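Local coordinates for protein o-succinylbenzoate synthase (Synechococcus elongatus, PDB 2OZT) that catalyses the metal-dependent dehydration of SHCHC to 2-succinylbenzoate, a step on the way to phylloquinone, at residues Gly45-Pro49 and Ala86-Phe91; Val225-Val230 and Ile244-Phe249. All blocks are in the same frame, centred on the assembly; numbering follows the deposited sequence.

Interaction 1 of 2, residues Gly45-Pro49 and Ala86-Phe91; sequences GEIAP and AAQFGF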
ATOM      1  N   GLY A  45       9.403 -11.696  10.055  1.00 13.36           N
ATOM      2  CA  GLY A  45       8.224 -10.877   9.715  1.00 13.75           C
ATOM      3  C   GLY A  45       8.556  -9.450  10.107  1.00 13.69           C
ATOM      4  O   GLY A  45       9.536  -9.154  10.802  1.00 13.97           O
ATOM      5  N   GLU A  46       7.699  -8.560   9.616  1.00 12.77           N
ATOM      6  CA  GLU A  46       7.868  -7.125   9.879  1.00 13.76           C
ATOM      7  C   GLU A  46       6.534  -6.492  10.230  1.00 13.37           C
ATOM      8  O   GLU A  46       5.536  -6.692   9.532  1.00 13.01           O
ATOM      9  CB  GLU A  46       8.466  -6.467   8.645  1.00 13.74           C
ATOM     10  CG  GLU A  46       8.576  -4.933   8.752  1.00 12.61           C
ATOM     11  CD  GLU A  46       9.297  -4.297   7.561  1.00 14.95           C
ATOM     12  OE1 GLU A  46       9.858  -4.992   6.663  1.00 14.48           O
ATOM     13  OE2 GLU A  46       9.254  -3.012   7.506  1.00 14.99           O
ATOM     14  N   ILE A  47       6.546  -5.693  11.306  1.00 11.99           N
ATOM     15  CA  ILE A  47       5.379  -4.916  11.775  1.00 12.96           C
ATOM     16  C   ILE A  47       5.726  -3.438  11.648  1.00 12.72           C
ATOM     17  O   ILE A  47       6.604  -2.926  12.352  1.00 13.64           O
ATOM     18  CB  ILE A  47       5.114  -5.199  13.267  1.00 12.04           C
ATOM     19  CG1 ILE A  47       4.905  -6.719  13.479  1.00 12.81           C
ATOM     20  CG2 ILE A  47       3.963  -4.416  13.838  1.00 12.02           C
ATOM     21  CD1 ILE A  47       4.822  -7.144  14.958  1.00 15.03           C
ATOM     22  N   ALA A  48       5.059  -2.738  10.723  1.00 12.37           N
ATOM     23  CA  ALA A  48       5.395  -1.342  10.459  1.00 13.66           C
ATOM     24  C   ALA A  48       4.151  -0.491  10.207  1.00 13.80           C
ATOM     25  O   ALA A  48       3.959  -0.028   9.082  1.00 13.47           O
ATOM     26  CB  ALA A  48       6.335  -1.279   9.237  1.00 15.08           C
ATOM     27  N   PRO A  49       3.337  -0.221  11.230  1.00 13.28           N
ATOM     28  CA  PRO A  49       2.207   0.672  11.004  1.00 13.18           C
ATOM     29  C   PRO A  49       2.711   2.053  10.543  1.00 14.25           C
ATOM     30  O   PRO A  49       3.866   2.461  10.843  1.00 13.71           O
ATOM     31  CB  PRO A  49       1.545   0.763  12.366  1.00 14.04           C
ATOM     32  CG  PRO A  49       2.680   0.462  13.380  1.00 13.35           C
ATOM     33  CD  PRO A  49       3.464  -0.628  12.641  1.00 14.39           C
ATOM     34  N   ALA A  86      -1.262  -4.325  11.589  1.00 13.38           N
ATOM     35  CA  ALA A  86       0.140  -4.528  11.168  1.00 12.55           C
ATOM     36  C   ALA A  86       0.828  -5.643  11.984  1.00 12.37           C
ATOM     37  O   ALA A  86       1.626  -6.393  11.430  1.00 13.53           O
ATOM     38  CB  ALA A  86       0.932  -3.187  11.209  1.00 13.69           C
ATOM     39  N   ALA A  87       0.509  -5.700  13.282  1.00 11.90           N
ATOM     40  CA  ALA A  87       1.026  -6.818  14.100  1.00 12.00           C
ATOM     41  C   ALA A  87       0.482  -8.158  13.614  1.00 13.39           C
ATOM     42  O   ALA A  87       1.256  -9.129  13.534  1.00 14.21           O
ATOM     43  CB  ALA A  87       0.685  -6.588  15.569  1.00 13.78           C
ATOM     44  N   GLN A  88      -0.814  -8.229  13.299  1.00 13.44           N
ATOM     45  CA  GLN A  88      -1.387  -9.437  12.698  1.00 14.74           C
ATOM     46  C   GLN A  88      -0.620  -9.831  11.430  1.00 14.53           C
ATOM     47  O   GLN A  88      -0.272 -11.009  11.227  1.00 14.84           O
ATOM     48  CB  GLN A  88      -2.867  -9.285  12.381  1.00 14.37           C
ATOM     49  CG  GLN A  88      -3.796  -9.005  13.573  1.00 17.76           C
ATOM     50  CD  GLN A  88      -5.242  -8.799  13.103  1.00 19.68           C
ATOM     51  OE1 GLN A  88      -5.535  -7.931  12.253  1.00 24.84           O
ATOM     52  NE2 GLN A  88      -6.159  -9.559  13.698  1.00 25.98           N
ATOM     53  N   PHE A  89      -0.342  -8.876  10.553  1.00 14.48           N
ATOM     54  CA  PHE A  89       0.414  -9.176   9.334  1.00 13.65           C
ATOM     55  C   PHE A  89       1.802  -9.682   9.672  1.00 14.53           C
ATOM     56  O   PHE A  89       2.270 -10.710   9.129  1.00 13.45           O
ATOM     57  CB  PHE A  89       0.536  -7.900   8.468  1.00 13.75           C
ATOM     58  CG  PHE A  89       1.577  -7.988   7.383  1.00 11.38           C
ATOM     59  CD1 PHE A  89       1.283  -8.523   6.143  1.00 12.10           C
ATOM     60  CD2 PHE A  89       2.896  -7.555   7.608  1.00 13.41           C
ATOM     61  CE1 PHE A  89       2.218  -8.571   5.124  1.00 11.14           C
ATOM     62  CE2 PHE A  89       3.859  -7.621   6.591  1.00 13.52           C
ATOM     63  CZ  PHE A  89       3.530  -8.128   5.343  1.00 12.14           C
ATOM     64  N   GLY A  90       2.474  -8.988  10.594  1.00 13.68           N
ATOM     65  CA  GLY A  90       3.848  -9.402  10.905  1.00 14.33           C
ATOM     66  C   GLY A  90       3.952 -10.808  11.476  1.00 13.65           C
ATOM     67  O   GLY A  90       4.800 -11.592  11.007  1.00 13.64           O
ATOM     68  N   PHE A  91       3.092 -11.104  12.448  1.00 14.16           N
ATOM     69  CA  PHE A  91       3.159 -12.447  13.042  1.00 14.04           C
ATOM     70  C   PHE A  91       2.706 -13.507  12.059  1.00 15.39           C
ATOM     71  O   PHE A  91       3.320 -14.559  11.996  1.00 15.41           O
ATOM     72  CB  PHE A  91       2.367 -12.490  14.318  1.00 15.03           C
ATOM     73  CG  PHE A  91       3.133 -11.947  15.504  1.00 15.16           C
ATOM     74  CD1 PHE A  91       4.090 -12.778  16.142  1.00 16.69           C
ATOM     75  CD2 PHE A  91       2.984 -10.611  15.920  1.00 14.91           C
ATOM     76  CE1 PHE A  91       4.824 -12.302  17.244  1.00 17.12           C
ATOM     77  CE2 PHE A  91       3.726 -10.115  16.986  1.00 14.03           C
ATOM     78  CZ  PHE A  91       4.631 -10.969  17.644  1.00 13.76           C
TER
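Glu46 and Gly90 lie at the closest backbone approach, 4.7 Å between their CA atoms, where strand residues 45-47 run almost antiparallel (172°) to helix residues 86-91 with the short axes only 6.3 Å apart. Glycines permit this closeness: a side chain on Gly45 would run into Gly90 O, and one on Gly90 into Ile47 CG1. Ile47 carries most of the apolar contact. With CG1 beside the backbone N (chi1 -57°), CG2 falls anti to it and presses on the helix backbone, 3.7 Å from Ala87 N, while the CG1 branch passes Gly90 CA and its CD1 lies against Ala87 and, at 3.8 Å, Phe91 CE2, an oblique approach to the ring. Two residues on, Pro49 CD rests 3.9 Å from Ala86 CB. Phe89 swings its ring back to the strand, and CD2 meets Glu46 O at 3.4 Å, so that the carbonyl oxygen lies at the ring edge, near its plane. Glu46 points its CB away from the helix, and its carboxylate is hydrogen-bonded to Tyr10 OH and the backbone N of Gly276 and Ala279. Within the MenC N-terminal domain, the contact lays helix 85-97 against strand 42-47, an outermost strand of the antiparallel sheet; strand 23-36 pairs with it through Ile31 and Leu33, and helix 58-67 touches Ile47 and Ala87 through Asp61. From the barrel domain, helix 277-290 reaches Phe89.

Interaction 2 of 2, residues Val225-Val230 and Ile244-Phe249; sequences VSAAEV and IKTALF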
ATOM      1  N   VAL A 225      -7.428   1.174   5.198  1.00 16.75           N
ATOM      2  CA  VAL A 225      -6.163   0.728   5.783  1.00 16.80           C
ATOM      3  C   VAL A 225      -6.300  -0.728   6.266  1.00 16.52           C
ATOM      4  O   VAL A 225      -5.568  -1.634   5.825  1.00 17.18           O
ATOM      5  CB  VAL A 225      -5.750   1.689   6.909  1.00 16.30           C
ATOM      6  CG1 VAL A 225      -4.467   1.184   7.622  1.00 16.99           C
ATOM      7  CG2 VAL A 225      -5.557   3.120   6.326  1.00 20.96           C
ATOM      8  N   SER A 226      -7.272  -0.957   7.130  1.00 16.76           N
ATOM      9  CA  SER A 226      -7.466  -2.270   7.756  1.00 16.67           C
ATOM     10  C   SER A 226      -8.506  -3.125   7.049  1.00 15.96           C
ATOM     11  O   SER A 226      -9.348  -2.615   6.278  1.00 15.98           O
ATOM     12  CB  SER A 226      -7.929  -2.076   9.205  1.00 16.10           C
ATOM     13  OG  SER A 226      -9.250  -1.517   9.201  1.00 19.64           O
ATOM     14  N   ALA A 227      -8.444  -4.440   7.301  1.00 15.61           N
ATOM     15  CA  ALA A 227      -9.490  -5.332   6.815  1.00 15.93           C
ATOM     16  C   ALA A 227     -10.894  -4.857   7.206  1.00 16.84           C
ATOM     17  O   ALA A 227     -11.851  -4.942   6.405  1.00 16.69           O
ATOM     18  CB  ALA A 227      -9.234  -6.754   7.347  1.00 16.21           C
ATOM     19  N   ALA A 228     -11.036  -4.363   8.436  1.00 17.66           N
ATOM     20  CA  ALA A 228     -12.376  -3.887   8.862  1.00 16.93           C
ATOM     21  C   ALA A 228     -12.907  -2.754   7.995  1.00 16.69           C
ATOM     22  O   ALA A 228     -14.102  -2.719   7.705  1.00 15.66           O
ATOM     23  CB  ALA A 228     -12.356  -3.486  10.337  1.00 17.64           C
ATOM     24  N   GLU A 229     -12.026  -1.841   7.590  1.00 15.62           N
ATOM     25  CA  GLU A 229     -12.429  -0.727   6.732  1.00 15.51           C
ATOM     26  C   GLU A 229     -12.767  -1.242   5.356  1.00 16.29           C
ATOM     27  O   GLU A 229     -13.739  -0.784   4.754  1.00 15.44           O
ATOM     28  CB  GLU A 229     -11.305   0.305   6.640  1.00 15.31           C
ATOM     29  CG  GLU A 229     -11.155   1.075   7.946  1.00 17.22           C
ATOM     30  CD  GLU A 229     -10.045   2.104   7.903  1.00 24.26           C
ATOM     31  OE1 GLU A 229      -8.972   1.778   7.393  1.00 21.06           O
ATOM     32  OE2 GLU A 229     -10.233   3.242   8.395  1.00 29.25           O
ATOM     33  N   VAL A 230     -11.974  -2.157   4.810  1.00 15.08           N
ATOM     34  CA  VAL A 230     -12.315  -2.755   3.513  1.00 14.86           C
ATOM     35  C   VAL A 230     -13.693  -3.405   3.560  1.00 15.62           C
ATOM     36  O   VAL A 230     -14.531  -3.188   2.675  1.00 14.64           O
ATOM     37  CB  VAL A 230     -11.248  -3.762   3.023  1.00 14.46           C
ATOM     38  CG1 VAL A 230     -11.657  -4.433   1.708  1.00 15.01           C
ATOM     39  CG2 VAL A 230      -9.865  -3.045   2.842  1.00 15.29           C
ATOM     40  N   ILE A 244      -4.892  -1.587  -1.479  1.00 12.76           N
ATOM     41  CA  ILE A 244      -4.620  -2.390  -0.288  1.00 12.07           C
ATOM     42  C   ILE A 244      -3.161  -2.277   0.103  1.00 11.73           C
ATOM     43  O   ILE A 244      -2.266  -2.583  -0.722  1.00 12.01           O
ATOM     44  CB  ILE A 244      -4.889  -3.873  -0.623  1.00 11.84           C
ATOM     45  CG1 ILE A 244      -6.340  -4.117  -1.065  1.00 14.60           C
ATOM     46  CG2 ILE A 244      -4.535  -4.789   0.585  1.00 12.39           C
ATOM     47  CD1 ILE A 244      -7.408  -3.690  -0.032  1.00 13.80           C
ATOM     48  N   LYS A 245      -2.920  -1.827   1.337  1.00 11.68           N
ATOM     49  CA  LYS A 245      -1.556  -1.831   1.888  1.00 11.73           C
ATOM     50  C   LYS A 245      -1.420  -3.055   2.762  1.00 12.02           C
ATOM     51  O   LYS A 245      -1.798  -3.061   3.928  1.00 12.40           O
ATOM     52  CB  LYS A 245      -1.278  -0.588   2.747  1.00 12.27           C
ATOM     53  CG  LYS A 245      -1.102   0.714   1.929  1.00 11.65           C
ATOM     54  CD  LYS A 245      -2.383   1.271   1.229  1.00 13.03           C
ATOM     55  CE  LYS A 245      -3.516   1.607   2.196  1.00 13.96           C
ATOM     56  NZ  LYS A 245      -4.711   2.144   1.355  1.00 13.67           N
ATOM     57  N   THR A 246      -0.920  -4.121   2.140  1.00 11.09           N
ATOM     58  CA  THR A 246      -0.933  -5.425   2.801  1.00 11.78           C
ATOM     59  C   THR A 246      -0.222  -5.394   4.165  1.00 12.71           C
ATOM     60  O   THR A 246      -0.672  -6.068   5.105  1.00 12.00           O
ATOM     61  CB  THR A 246      -0.350  -6.443   1.870  1.00 12.37           C
ATOM     62  OG1 THR A 246      -1.121  -6.494   0.666  1.00 15.63           O
ATOM     63  CG2 THR A 246      -0.347  -7.867   2.453  1.00 13.63           C
ATOM     64  N   ALA A 247       0.853  -4.626   4.270  1.00 11.38           N
ATOM     65  CA  ALA A 247       1.594  -4.599   5.534  1.00 12.31           C
ATOM     66  C   ALA A 247       0.793  -3.982   6.668  1.00 13.06           C
ATOM     67  O   ALA A 247       1.122  -4.176   7.855  1.00 13.62           O
ATOM     68  CB  ALA A 247       2.916  -3.845   5.339  1.00 12.74           C
ATOM     69  N   LEU A 248      -0.240  -3.185   6.316  1.00 12.34           N
ATOM     70  CA  LEU A 248      -1.037  -2.484   7.337  1.00 12.44           C
ATOM     71  C   LEU A 248      -2.402  -3.107   7.613  1.00 12.46           C
ATOM     72  O   LEU A 248      -3.124  -2.667   8.498  1.00 13.41           O
ATOM     73  CB  LEU A 248      -1.315  -1.029   6.905  1.00 12.82           C
ATOM     74  CG  LEU A 248      -0.108  -0.249   6.419  1.00 12.56           C
ATOM     75  CD1 LEU A 248      -0.563   1.214   6.064  1.00 13.38           C
ATOM     76  CD2 LEU A 248       1.010  -0.266   7.509  1.00 12.97           C
ATOM     77  N   PHE A 249      -2.742  -4.127   6.816  1.00 12.82           N
ATOM     78  CA  PHE A 249      -4.127  -4.531   6.635  1.00 12.12           C
ATOM     79  C   PHE A 249      -4.638  -5.545   7.658  1.00 13.18           C
ATOM     80  O   PHE A 249      -5.823  -5.497   8.030  1.00 13.91           O
ATOM     81  CB  PHE A 249      -4.220  -5.092   5.211  1.00 12.65           C
ATOM     82  CG  PHE A 249      -5.476  -5.837   4.890  1.00 13.09           C
ATOM     83  CD1 PHE A 249      -6.564  -5.204   4.236  1.00 15.45           C
ATOM     84  CD2 PHE A 249      -5.550  -7.205   5.165  1.00 14.60           C
ATOM     85  CE1 PHE A 249      -7.715  -5.953   3.887  1.00 15.13           C
ATOM     86  CE2 PHE A 249      -6.702  -7.938   4.864  1.00 17.61           C
ATOM     87  CZ  PHE A 249      -7.765  -7.304   4.211  1.00 15.49           C
TER
HETATM   88  O   HOH W   1      -5.128  -1.447   3.036  1.00 15.98           O
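Ala227 N donates to Phe249 O (2.9 Å, 154° at the hydrogen), in the carbonyl plane on a lone pair, and so ties the start of helix 227-235 to the segment after strand 241-244 in the TIM-barrel-like domain of the enolase C-terminal type. A capping box shapes that helix start: Glu229 N donates to Ser226 OG, and Ser226 N returns a bond to Glu229 OE1 at 3.2 Å. Val225 N adds a further bond to Glu229 OE1 at 2.8 Å, from the opposite face of the carboxylate plane. Ala227 CB also sits over one face of the Phe249 ring, a CH-pi contact 3.8 Å from the centroid, while Val230 CG2 comes to the ring edge in plane. With CG anti to the backbone N (chi1 168°), the ring is carried under Ala227. A serine in place of Phe249 would probably leave Ala227 CB and Val230 CG2 facing a gap. Lys245, the predicted proton acceptor, turns its NZ to Asp221, a magnesium ligand, and to the carbonyls of Val243 and Val224. One water bridges the segments, accepting from Lys245 N and donating to Val225 O at 2.8 Å.

In the fold
Both contacts are buried, but they belong to different domains: interaction 1 packs a strand and a helix of the N-terminal domain, interaction 2 joins the start of helix 227-235 to the turn just after strand 241-244, two successive strand-to-helix connections of the barrel. Their chemistry differs accordingly. Residues 45-49 and 86-91 meet through close backbones and apolar groups, whereas 225-230 and 244-249 add a direct backbone bond, a bridging water and a lysine predicted to act as proton acceptor. With centres about 12 Å apart, the two touch at the domain interface: Phe89 CD1 packs 3.3 Å from Thr246 O, and Leu248 CD2 meets Ala48 and Pro49. The N-terminal domain thus leans on the segment following Lys245.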